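Local structure of amine oxidase (Emericella nidulans, 3PGB) at residues Val347-Tyr355 with Asn491-Gly499. The protein probably oxidises primary amines such as methylamine, using copper and a topaquinone cofactor formed from one of its own tyrosines. Residues are numbered along the deposited sequence; the frame is centred on the assembly and turned at random.
Sequences VTWMDFSFY and NFHMDGTIG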
# COMPACT_ATOMS: atom_id res chain seq x y z
N VAL A 347 21.90 -3.10 -15.39
CA VAL A 347 20.57 -3.03 -15.97
C VAL A 347 20.23 -1.60 -16.34
O VAL A 347 20.54 -0.68 -15.57
CB VAL A 347 19.52 -3.53 -14.95
CG1 VAL A 347 18.10 -3.39 -15.52
CG2 VAL A 347 19.81 -4.97 -14.55
N THR A 348 19.61 -1.40 -17.50
CA THR A 348 18.98 -0.12 -17.81
C THR A 348 17.53 -0.34 -18.25
O THR A 348 17.25 -1.26 -19.01
CB THR A 348 19.73 0.72 -18.89
OG1 THR A 348 19.39 0.27 -20.20
CG2 THR A 348 21.25 0.64 -18.69
N TRP A 349 16.63 0.49 -17.74
CA TRP A 349 15.23 0.48 -18.12
C TRP A 349 14.76 1.92 -18.28
O TRP A 349 14.73 2.69 -17.32
CB TRP A 349 14.39 -0.26 -17.07
CG TRP A 349 12.89 -0.14 -17.27
CD1 TRP A 349 12.12 -0.85 -18.14
CD2 TRP A 349 12.00 0.74 -16.57
NE1 TRP A 349 10.80 -0.46 -18.04
CE2 TRP A 349 10.70 0.51 -17.08
CE3 TRP A 349 12.17 1.69 -15.56
CZ2 TRP A 349 9.59 1.21 -16.62
CZ3 TRP A 349 11.06 2.39 -15.11
CH2 TRP A 349 9.78 2.14 -15.63
N MET A 350 14.40 2.29 -19.51
CA MET A 350 13.89 3.62 -19.81
C MET A 350 14.91 4.66 -19.32
O MET A 350 16.05 4.67 -19.78
CB MET A 350 12.50 3.79 -19.18
CG MET A 350 11.51 2.71 -19.58
SD MET A 350 10.98 2.87 -21.29
CE MET A 350 10.53 1.18 -21.67
N ASP A 351 14.52 5.50 -18.36
CA ASP A 351 15.40 6.53 -17.81
C ASP A 351 16.25 6.07 -16.62
O ASP A 351 17.04 6.86 -16.10
CB ASP A 351 14.56 7.73 -17.36
CG ASP A 351 13.90 8.45 -18.51
OD1 ASP A 351 13.13 9.39 -18.25
OD2 ASP A 351 14.16 8.10 -19.68
N PHE A 352 16.10 4.81 -16.20
CA PHE A 352 16.78 4.28 -15.02
C PHE A 352 17.95 3.37 -15.39
O PHE A 352 17.93 2.71 -16.43
CB PHE A 352 15.81 3.45 -14.17
CG PHE A 352 14.86 4.27 -13.35
CD1 PHE A 352 15.23 4.76 -12.10
CD2 PHE A 352 13.58 4.53 -13.80
CE1 PHE A 352 14.36 5.50 -11.33
CE2 PHE A 352 12.70 5.27 -13.04
CZ PHE A 352 13.09 5.76 -11.80
N SER A 353 18.95 3.33 -14.51
CA SER A 353 20.03 2.35 -14.62
C SER A 353 20.56 2.05 -13.23
O SER A 353 20.45 2.88 -12.33
CB SER A 353 21.16 2.86 -15.52
OG SER A 353 21.84 3.95 -14.93
N PHE A 354 21.13 0.86 -13.06
CA PHE A 354 21.74 0.48 -11.79
C PHE A 354 22.59 -0.77 -11.93
O PHE A 354 22.46 -1.51 -12.91
CB PHE A 354 20.66 0.25 -10.73
CG PHE A 354 19.66 -0.81 -11.08
CD1 PHE A 354 18.48 -0.49 -11.72
CD2 PHE A 354 19.91 -2.14 -10.78
CE1 PHE A 354 17.56 -1.46 -12.04
CE2 PHE A 354 18.99 -3.13 -11.10
CZ PHE A 354 17.81 -2.79 -11.73
N TYR A 355 23.46 -1.00 -10.94
CA TYR A 355 24.25 -2.23 -10.85
C TYR A 355 23.67 -3.14 -9.79
O TYR A 355 23.18 -2.68 -8.76
CB TYR A 355 25.70 -1.92 -10.49
CG TYR A 355 26.50 -1.21 -11.57
CD1 TYR A 355 26.34 0.14 -11.80
CD2 TYR A 355 27.44 -1.90 -12.33
CE1 TYR A 355 27.08 0.80 -12.77
CE2 TYR A 355 28.18 -1.25 -13.31
CZ TYR A 355 28.01 0.10 -13.53
OH TYR A 355 28.74 0.74 -14.50
N ASN A 491 11.01 -1.67 -7.29
CA ASN A 491 10.16 -1.17 -8.36
C ASN A 491 10.70 0.13 -8.93
O ASN A 491 11.22 0.96 -8.19
CB ASN A 491 8.75 -0.89 -7.83
CG ASN A 491 8.02 -2.15 -7.42
OD1 ASN A 491 8.06 -3.15 -8.13
ND2 ASN A 491 7.35 -2.10 -6.28
N PHE A 492 10.53 0.32 -10.24
CA PHE A 492 10.85 1.59 -10.89
C PHE A 492 9.70 1.99 -11.79
O PHE A 492 9.24 1.18 -12.59
CB PHE A 492 12.14 1.45 -11.69
CG PHE A 492 13.30 0.94 -10.90
CD1 PHE A 492 13.49 -0.42 -10.73
CD2 PHE A 492 14.18 1.82 -10.30
CE1 PHE A 492 14.55 -0.89 -9.98
CE2 PHE A 492 15.24 1.36 -9.55
CZ PHE A 492 15.43 -0.00 -9.39
N HIS A 493 9.26 3.24 -11.69
CA HIS A 493 8.08 3.71 -12.41
C HIS A 493 8.38 4.88 -13.33
O HIS A 493 9.38 5.58 -13.17
CB HIS A 493 7.01 4.10 -11.42
CG HIS A 493 6.55 2.96 -10.56
ND1 HIS A 493 7.25 2.54 -9.45
CD2 HIS A 493 5.46 2.16 -10.65
CE1 HIS A 493 6.61 1.53 -8.89
NE2 HIS A 493 5.53 1.27 -9.60
N MET A 494 7.48 5.10 -14.29
CA MET A 494 7.66 6.14 -15.31
C MET A 494 7.50 7.57 -14.78
O MET A 494 7.82 8.51 -15.49
CB MET A 494 6.71 5.92 -16.49
CG MET A 494 7.06 4.70 -17.34
SD MET A 494 8.71 4.81 -18.06
CE MET A 494 8.44 6.08 -19.31
N ASP A 495 7.02 7.72 -13.55
CA ASP A 495 7.00 9.03 -12.87
C ASP A 495 8.28 9.29 -12.06
O ASP A 495 8.42 10.33 -11.43
CB ASP A 495 5.77 9.14 -11.95
CG ASP A 495 5.78 8.12 -10.81
OD1 ASP A 495 4.98 8.29 -9.86
OD2 ASP A 495 6.57 7.16 -10.84
N GLY A 496 9.22 8.35 -12.10
CA GLY A 496 10.48 8.49 -11.39
C GLY A 496 10.49 7.87 -10.01
O GLY A 496 11.47 7.98 -9.29
N THR A 497 9.40 7.21 -9.65
CA THR A 497 9.25 6.66 -8.31
C THR A 497 9.97 5.32 -8.18
O THR A 497 9.77 4.41 -8.98
CB THR A 497 7.76 6.50 -7.94
OG1 THR A 497 7.13 7.79 -7.93
CG2 THR A 497 7.61 5.85 -6.58
N ILE A 498 10.83 5.22 -7.17
CA ILE A 498 11.53 3.98 -6.83
C ILE A 498 10.82 3.39 -5.64
O ILE A 498 10.54 4.11 -4.68
CB ILE A 498 12.99 4.26 -6.41
CG1 ILE A 498 13.77 4.92 -7.56
CG2 ILE A 498 13.67 2.97 -5.94
CD1 ILE A 498 14.88 5.85 -7.09
N GLY A 499 10.53 2.10 -5.67
CA GLY A 499 9.84 1.43 -4.57
C GLY A 499 10.66 0.31 -3.99
O GLY A 499 11.30 -0.45 -4.73
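F492 packs among three aromatic side chains, W349, F352 and F354. Its CB lies over the face of the F352 ring, a CH-pi contact 4.1 Å from the ring centroid. Its CD2 approaches CD1 of F352 to 3.6 Å, with the ring planes inclined at 58°. The F354 and F492 rings lie in almost parallel planes but are well displaced; their CE1 atoms are 3.7 Å apart. With CG anti to its carbonyl carbon (chi1 -55°), the F492 ring presents CD2 to F352, and CE1 and CZ to F354. W349 lies beside F492, with CZ3 against F492 CB and CH2 3.2 Å from F492 O.

Two antiparallel hairpins of the copper amine oxidase enzyme domain meet here, face to face through side chains. A type II' turn joins the strands at W349-F352, and a type I turn spans H493-G496. This is consistent with the two-layered beta-sandwich of this family's catalytic domain.

The M494 chain bends at chi2 and chi3, bringing SD obliquely to the six-membered ring of W349, a Met-aromatic contact of 4.5 Å to its centroid. The same SD lies 3.8 Å from M350 CG, which itself sits over a face of the W349 indole. P320 and P321 of the second subunit pack on M494 and M350, respectively.

The carbonyl H493 O meets the edge of the F352 ring, 3.3 Å from CE2. W349 NE1 is hydrogen-bonded to OE2 of E449, on strand 437-451. Other bonds fix the second turn: H493 ND1 and N both donate to T497 O, and D495 OD2 accepts from T497 N in an Asx turn.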